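Local coordinates for protein polysialic acid O-acetyltransferase (PDB 3JQY) that transfers acetyl groups from acetyl-CoA to the sialic acid residues of the polysialic acid capsule of Escherichia coli, at residues K63-V77 with N84-I98. Numbering follows the deposited sequence. Where two conformers were deposited one is given.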
loop_
_atom_site.group_PDB
_atom_site.type_symbol
_atom_site.label_atom_id
_atom_site.label_comp_id
_atom_site.label_asym_id
_atom_site.label_seq_id
_atom_site.Cartn_x
_atom_site.Cartn_y
_atom_site.Cartn_z
ATOM N N LYS B 63 25.591 -13.884 -14.360
ATOM C CA LYS B 63 26.178 -14.532 -13.196
ATOM C C LYS B 63 25.398 -14.249 -11.920
ATOM O O LYS B 63 25.090 -13.095 -11.609
ATOM C CB LYS B 63 27.640 -14.127 -13.017
ATOM C CG LYS B 63 28.395 -15.011 -12.009
ATOM C CD LYS B 63 29.888 -14.698 -11.989
ATOM C CE LYS B 63 30.639 -15.614 -11.033
ATOM N NZ LYS B 63 32.095 -15.297 -11.003
ATOM N N LEU B 64 25.073 -15.319 -11.200
ATOM C CA LEU B 64 24.491 -15.228 -9.863
ATOM C C LEU B 64 25.469 -15.843 -8.873
ATOM O O LEU B 64 25.882 -16.993 -9.039
ATOM C CB LEU B 64 23.161 -15.975 -9.795
ATOM C CG LEU B 64 22.555 -16.166 -8.400
ATOM C CD1 LEU B 64 22.289 -14.822 -7.747
ATOM C CD2 LEU B 64 21.281 -16.998 -8.462
ATOM N N ILE B 65 25.834 -15.068 -7.858
ATOM C CA ILE B 65 26.717 -15.530 -6.794
ATOM C C ILE B 65 25.995 -15.376 -5.466
ATOM O O ILE B 65 25.565 -14.275 -5.111
ATOM C CB ILE B 65 27.984 -14.664 -6.700
ATOM C CG1 ILE B 65 28.814 -14.776 -7.974
ATOM C CG2 ILE B 65 28.811 -15.053 -5.459
ATOM C CD1 ILE B 65 29.856 -13.684 -8.096
ATOM N N ILE B 66 25.849 -16.472 -4.734
ATOM C CA ILE B 66 25.286 -16.398 -3.392
ATOM C C ILE B 66 26.278 -17.042 -2.437
ATOM O O ILE B 66 26.652 -18.198 -2.614
ATOM C CB ILE B 66 23.938 -17.138 -3.297
ATOM C CG1 ILE B 66 22.958 -16.617 -4.352
ATOM C CG2 ILE B 66 23.359 -17.005 -1.882
ATOM C CD1 ILE B 66 21.587 -17.255 -4.289
ATOM N N GLU B 67 26.707 -16.295 -1.425
ATOM C CA GLU B 67 27.803 -16.750 -0.574
ATOM C C GLU B 67 27.360 -17.707 0.536
ATOM O O GLU B 67 26.168 -17.959 0.717
ATOM C CB GLU B 67 28.570 -15.549 -0.012
ATOM C CG GLU B 67 29.127 -14.643 -1.119
ATOM C CD GLU B 67 30.010 -13.527 -0.599
ATOM O OE1 GLU B 67 30.118 -13.371 0.637
ATOM O OE2 GLU B 67 30.608 -12.807 -1.436
ATOM N N ASP B 68 28.339 -18.261 1.247
ATOM C CA ASP B 68 28.070 -19.150 2.375
ATOM C C ASP B 68 27.203 -18.436 3.411
ATOM O O ASP B 68 27.290 -17.211 3.578
ATOM C CB ASP B 68 29.381 -19.569 3.047
ATOM C CG ASP B 68 30.126 -20.665 2.292
ATOM O OD1 ASP B 68 29.574 -21.253 1.337
ATOM O OD2 ASP B 68 31.284 -20.950 2.674
ATOM N N ASP B 69 26.375 -19.215 4.102
ATOM C CA ASP B 69 25.605 -18.750 5.253
ATOM C C ASP B 69 24.553 -17.693 4.945
ATOM O O ASP B 69 24.072 -17.008 5.844
ATOM C CB ASP B 69 26.541 -18.272 6.361
ATOM C CG ASP B 69 27.430 -19.387 6.877
ATOM O OD1 ASP B 69 26.972 -20.545 6.880
ATOM O OD2 ASP B 69 28.581 -19.107 7.265
ATOM N N VAL B 70 24.183 -17.583 3.676
ATOM C CA VAL B 70 23.043 -16.772 3.306
ATOM C C VAL B 70 21.779 -17.609 3.512
ATOM O O VAL B 70 21.785 -18.822 3.291
ATOM C CB VAL B 70 23.171 -16.304 1.844
ATOM C CG1 VAL B 70 21.925 -15.527 1.412
ATOM C CG2 VAL B 70 24.424 -15.456 1.683
ATOM N N GLU B 71 20.708 -16.974 3.974
ATOM C CA GLU B 71 19.419 -17.635 4.049
ATOM C C GLU B 71 18.521 -17.093 2.945
ATOM O O GLU B 71 18.180 -15.915 2.948
ATOM C CB GLU B 71 18.772 -17.359 5.408
ATOM C CG GLU B 71 17.310 -17.762 5.499
ATOM C CD GLU B 71 16.655 -17.245 6.771
ATOM O OE1 GLU B 71 15.764 -16.371 6.676
ATOM O OE2 GLU B 71 17.038 -17.705 7.867
ATOM N N CYS B 72 18.170 -17.947 1.990
ATOM C CA CYS B 72 17.248 -17.579 0.924
ATOM C C CYS B 72 15.967 -18.357 1.124
ATOM O O CYS B 72 15.988 -19.587 1.146
ATOM C CB CYS B 72 17.827 -17.945 -0.440
ATOM S SG CYS B 72 19.382 -17.141 -0.818
ATOM N N ARG B 73 14.859 -17.644 1.287
ATOM C CA ARG B 73 13.553 -18.286 1.397
ATOM C C ARG B 73 12.559 -17.637 0.443
ATOM O O ARG B 73 12.316 -16.428 0.501
ATOM C CB ARG B 73 13.055 -18.247 2.848
ATOM C CG ARG B 73 14.004 -18.951 3.814
ATOM C CD ARG B 73 13.615 -18.733 5.268
ATOM N NE ARG B 73 12.335 -19.353 5.599
ATOM C CZ ARG B 73 12.179 -20.637 5.912
ATOM N NH1 ARG B 73 13.225 -21.456 5.931
ATOM N NH2 ARG B 73 10.970 -21.099 6.208
ATOM N N TRP B 74 12.000 -18.451 -0.444
ATOM C CA TRP B 74 11.118 -17.963 -1.500
ATOM C C TRP B 74 11.762 -16.824 -2.277
ATOM O O TRP B 74 11.124 -15.826 -2.597
ATOM C CB TRP B 74 9.752 -17.564 -0.933
ATOM C CG TRP B 74 8.991 -18.760 -0.497
ATOM C CD1 TRP B 74 8.266 -19.605 -1.288
ATOM C CD2 TRP B 74 8.901 -19.278 0.831
ATOM N NE1 TRP B 74 7.723 -20.613 -0.531
ATOM C CE2 TRP B 74 8.098 -20.435 0.775
ATOM C CE3 TRP B 74 9.414 -18.871 2.065
ATOM C CZ2 TRP B 74 7.793 -21.189 1.904
ATOM C CZ3 TRP B 74 9.114 -19.624 3.188
ATOM C CH2 TRP B 74 8.311 -20.770 3.099
ATOM N N LEU B 75 13.044 -16.992 -2.574
ATOM C CA LEU B 75 13.749 -16.043 -3.421
ATOM C C LEU B 75 13.658 -16.493 -4.881
ATOM O O LEU B 75 13.888 -17.665 -5.186
ATOM C CB LEU B 75 15.216 -15.974 -2.999
ATOM C CG LEU B 75 16.125 -15.169 -3.930
ATOM C CD1 LEU B 75 15.780 -13.692 -3.848
ATOM C CD2 LEU B 75 17.587 -15.405 -3.580
ATOM N N THR B 76 13.318 -15.561 -5.770
ATOM C CA THR B 76 13.334 -15.803 -7.210
ATOM C C THR B 76 14.236 -14.751 -7.838
ATOM O O THR B 76 14.037 -13.557 -7.629
ATOM C CB THR B 76 11.929 -15.688 -7.839
ATOM O OG1 THR B 76 11.039 -16.620 -7.213
ATOM C CG2 THR B 76 11.981 -15.980 -9.346
ATOM N N VAL B 77 15.241 -15.202 -8.579
ATOM C CA VAL B 77 16.135 -14.304 -9.304
ATOM C C VAL B 77 15.953 -14.551 -10.792
ATOM O O VAL B 77 16.171 -15.659 -11.272
ATOM C CB VAL B 77 17.613 -14.537 -8.934
ATOM C CG1 VAL B 77 18.486 -13.531 -9.640
ATOM C CG2 VAL B 77 17.808 -14.443 -7.424
ATOM N N ASN B 84 24.197 -9.607 -17.049
ATOM C CA ASN B 84 23.731 -9.215 -15.719
ATOM C C ASN B 84 24.543 -9.903 -14.631
ATOM O O ASN B 84 25.146 -10.949 -14.868
ATOM C CB ASN B 84 22.256 -9.597 -15.530
ATOM C CG ASN B 84 21.340 -8.921 -16.533
ATOM O OD1 ASN B 84 21.073 -7.730 -16.437
ATOM N ND2 ASN B 84 20.834 -9.692 -17.479
ATOM N N TYR B 85 24.527 -9.327 -13.430
ATOM C CA TYR B 85 25.349 -9.802 -12.314
ATOM C C TYR B 85 24.576 -9.566 -11.028
ATOM O O TYR B 85 24.126 -8.451 -10.767
ATOM C CB TYR B 85 26.658 -9.009 -12.278
ATOM C CG TYR B 85 27.613 -9.333 -11.145
ATOM C CD1 TYR B 85 28.527 -10.375 -11.251
ATOM C CD2 TYR B 85 27.621 -8.570 -9.981
ATOM C CE1 TYR B 85 29.416 -10.658 -10.221
ATOM C CE2 TYR B 85 28.506 -8.844 -8.948
ATOM C CZ TYR B 85 29.397 -9.886 -9.072
ATOM O OH TYR B 85 30.266 -10.148 -8.037
ATOM N N VAL B 86 24.394 -10.622 -10.245
ATOM C CA VAL B 86 23.757 -10.511 -8.935
ATOM C C VAL B 86 24.655 -11.208 -7.914
ATOM O O VAL B 86 25.035 -12.369 -8.100
ATOM C CB VAL B 86 22.354 -11.164 -8.917
ATOM C CG1 VAL B 86 21.742 -11.120 -7.512
ATOM C CG2 VAL B 86 21.424 -10.477 -9.921
ATOM N N ARG B 87 25.007 -10.494 -6.848
ATOM C CA ARG B 87 25.840 -11.074 -5.806
ATOM C C ARG B 87 25.223 -10.819 -4.450
ATOM O O ARG B 87 24.945 -9.668 -4.085
ATOM C CB ARG B 87 27.256 -10.498 -5.828
ATOM C CG ARG B 87 28.157 -11.063 -4.733
ATOM C CD ARG B 87 29.550 -10.415 -4.765
ATOM N NE ARG B 87 30.423 -10.938 -3.709
ATOM C CZ ARG B 87 31.671 -10.527 -3.491
ATOM N NH1 ARG B 87 32.206 -9.581 -4.252
ATOM N NH2 ARG B 87 32.386 -11.062 -2.505
ATOM N N ILE B 88 25.011 -11.896 -3.708
ATOM C CA ILE B 88 24.442 -11.802 -2.376
ATOM C C ILE B 88 25.494 -12.233 -1.360
ATOM O O ILE B 88 25.917 -13.386 -1.344
ATOM C CB ILE B 88 23.178 -12.660 -2.261
ATOM C CG1 ILE B 88 22.148 -12.218 -3.307
ATOM C CG2 ILE B 88 22.596 -12.577 -0.853
ATOM C CD1 ILE B 88 20.856 -13.003 -3.281
ATOM N N HIS B 89 25.917 -11.292 -0.523
ATOM C CA HIS B 89 27.043 -11.517 0.389
ATOM C C HIS B 89 26.682 -12.348 1.621
ATOM O O HIS B 89 25.518 -12.448 2.004
ATOM C CB HIS B 89 27.631 -10.182 0.848
ATOM C CG HIS B 89 28.490 -9.500 -0.172
ATOM N ND1 HIS B 89 27.980 -8.920 -1.313
ATOM C CD2 HIS B 89 29.827 -9.275 -0.201
ATOM C CE1 HIS B 89 28.965 -8.380 -2.009
ATOM N NE2 HIS B 89 30.096 -8.582 -1.357
ATOM N N LYS B 90 27.708 -12.916 2.251
ATOM C CA LYS B 90 27.533 -13.853 3.361
ATOM C C LYS B 90 26.698 -13.328 4.522
ATOM O O LYS B 90 26.690 -12.127 4.816
ATOM C CB LYS B 90 28.904 -14.303 3.883
ATOM C CG LYS B 90 29.812 -13.150 4.262
ATOM C CD LYS B 90 30.992 -13.613 5.121
ATOM C CE LYS B 90 31.879 -14.605 4.385
ATOM N NZ LYS B 90 33.038 -15.044 5.225
ATOM N N ASN B 91 25.982 -14.250 5.160
ATOM C CA ASN B 91 25.249 -13.994 6.398
ATOM C C ASN B 91 24.044 -13.073 6.248
ATOM O O ASN B 91 23.491 -12.598 7.235
ATOM C CB ASN B 91 26.193 -13.486 7.481
ATOM C CG ASN B 91 27.149 -14.558 7.953
ATOM O OD1 ASN B 91 26.730 -15.557 8.534
ATOM N ND2 ASN B 91 28.436 -14.365 7.695
ATOM N N SER B 92 23.633 -12.826 5.015
ATOM C CA SER B 92 22.431 -12.047 4.756
ATOM C C SER B 92 21.209 -12.960 4.771
ATOM O O SER B 92 21.334 -14.184 4.727
ATOM C CB SER B 92 22.536 -11.334 3.407
ATOM O OG SER B 92 22.803 -12.263 2.369
ATOM N N LYS B 93 20.025 -12.362 4.827
ATOM C CA LYS B 93 18.787 -13.126 4.804
ATOM C C LYS B 93 17.876 -12.475 3.785
ATOM O O LYS B 93 17.599 -11.279 3.881
ATOM C CB LYS B 93 18.111 -13.101 6.175
ATOM C CG LYS B 93 18.967 -13.667 7.301
ATOM C CD LYS B 93 18.141 -13.801 8.570
ATOM C CE LYS B 93 18.967 -14.349 9.716
ATOM N NZ LYS B 93 18.130 -14.520 10.937
ATOM N N ILE B 94 17.411 -13.247 2.810
ATOM C CA ILE B 94 16.675 -12.651 1.698
ATOM C C ILE B 94 15.452 -13.457 1.279
ATOM O O ILE B 94 15.424 -14.693 1.373
ATOM C CB ILE B 94 17.597 -12.416 0.484
ATOM C CG1 ILE B 94 16.857 -11.635 -0.606
ATOM C CG2 ILE B 94 18.131 -13.735 -0.035
ATOM C CD1 ILE B 94 17.764 -10.949 -1.597
ATOM N N LYS B 95 14.431 -12.719 0.853
ATOM C CA LYS B 95 13.209 -13.260 0.287
ATOM C C LYS B 95 12.825 -12.334 -0.865
ATOM O O LYS B 95 13.386 -11.251 -1.001
ATOM C CB LYS B 95 12.089 -13.245 1.334
ATOM C CG LYS B 95 12.477 -13.894 2.654
ATOM C CD LYS B 95 11.296 -14.005 3.602
ATOM C CE LYS B 95 11.751 -14.547 4.950
ATOM N NZ LYS B 95 10.660 -15.285 5.640
ATOM N N GLY B 96 11.873 -12.752 -1.693
ATOM C CA GLY B 96 11.342 -11.873 -2.719
ATOM C C GLY B 96 11.820 -12.110 -4.138
ATOM O O GLY B 96 12.261 -13.204 -4.496
ATOM N N ASP B 97 11.717 -11.066 -4.952
ATOM C CA ASP B 97 11.975 -11.184 -6.377
ATOM C C ASP B 97 13.021 -10.181 -6.820
ATOM O O ASP B 97 12.841 -8.978 -6.649
ATOM C CB ASP B 97 10.686 -10.940 -7.156
ATOM C CG ASP B 97 9.646 -12.018 -6.905
ATOM O OD1 ASP B 97 8.638 -11.727 -6.231
ATOM O OD2 ASP B 97 9.849 -13.160 -7.368
ATOM N N ILE B 98 14.104 -10.680 -7.405
ATOM C CA ILE B 98 15.125 -9.813 -7.970
ATOM C C ILE B 98 15.162 -10.015 -9.476
ATOM O O ILE B 98 15.419 -11.116 -9.948
ATOM C CB ILE B 98 16.524 -10.141 -7.418
ATOM C CG1 ILE B 98 16.571 -9.938 -5.898
ATOM C CG2 ILE B 98 17.576 -9.283 -8.113
ATOM C CD1 ILE B 98 17.896 -10.375 -5.277
HETATM O O HOH W 1 21.955 -15.766 7.125
HETATM O O HOH W 2 29.672 -17.120 8.914
HETATM O O HOH W 3 15.047 -15.208 4.493
HETATM O O HOH W 4 16.287 -16.685 10.346
HETATM O O HOH W 5 9.853 -15.099 -4.965
#
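Leu-75 and Ile-88 meet tip to tip inside the left-handed beta-helix, CD2 to CD1 at 4.1 Å, where two successive coils stack in parallel register. Strands 63-66 and 85-88 run 2° apart, and apolar residues sit level with one another: Leu-64 beside Val-86, Ile-66 beside Ile-88. Cys-72 SG rests on Ile-94 CG2 at 3.7 Å, and Val-70 CG1 on Ile-88 CG2 at 3.8 Å. Such branched or compact side chains suit the buried inner face between the coils.

The outer face is more polar. With CG beside its backbone N (chi1 -58°) and the chain extended beyond, Glu-67 reaches across to the 84-98 coil, where OE1 accepts Lys-90 N at 2.9 Å from above the carboxylate plane. Extended Arg-87 grips OE2 of Glu-67 side-on through NE and NH2, the latter at 2.7 Å; the oxygen lies in the guanidinium plane, although the carboxylate is turned 46° from it. His-89 NE2 lies over one guanidinium face, its ND1 bonded to Ile-108 O on the next coil. Replacing Glu-67 by an alanine would probably leave Arg-87 without its counter-charge and the Lys-90 amide without its acceptor. The edge beyond is looser: Glu-71 OE2 and Lys-93 NZ stay 4.6 Å apart, bridged by a water, and Asn-49 ND2 also bonds that carboxylate. At the far corner, where a beta bulge shifts the register, glycine fits because a CB would jam against Lys-95 O; Gly-96 N reaches Trp-74 O at 3.3 Å from above the carbonyl plane.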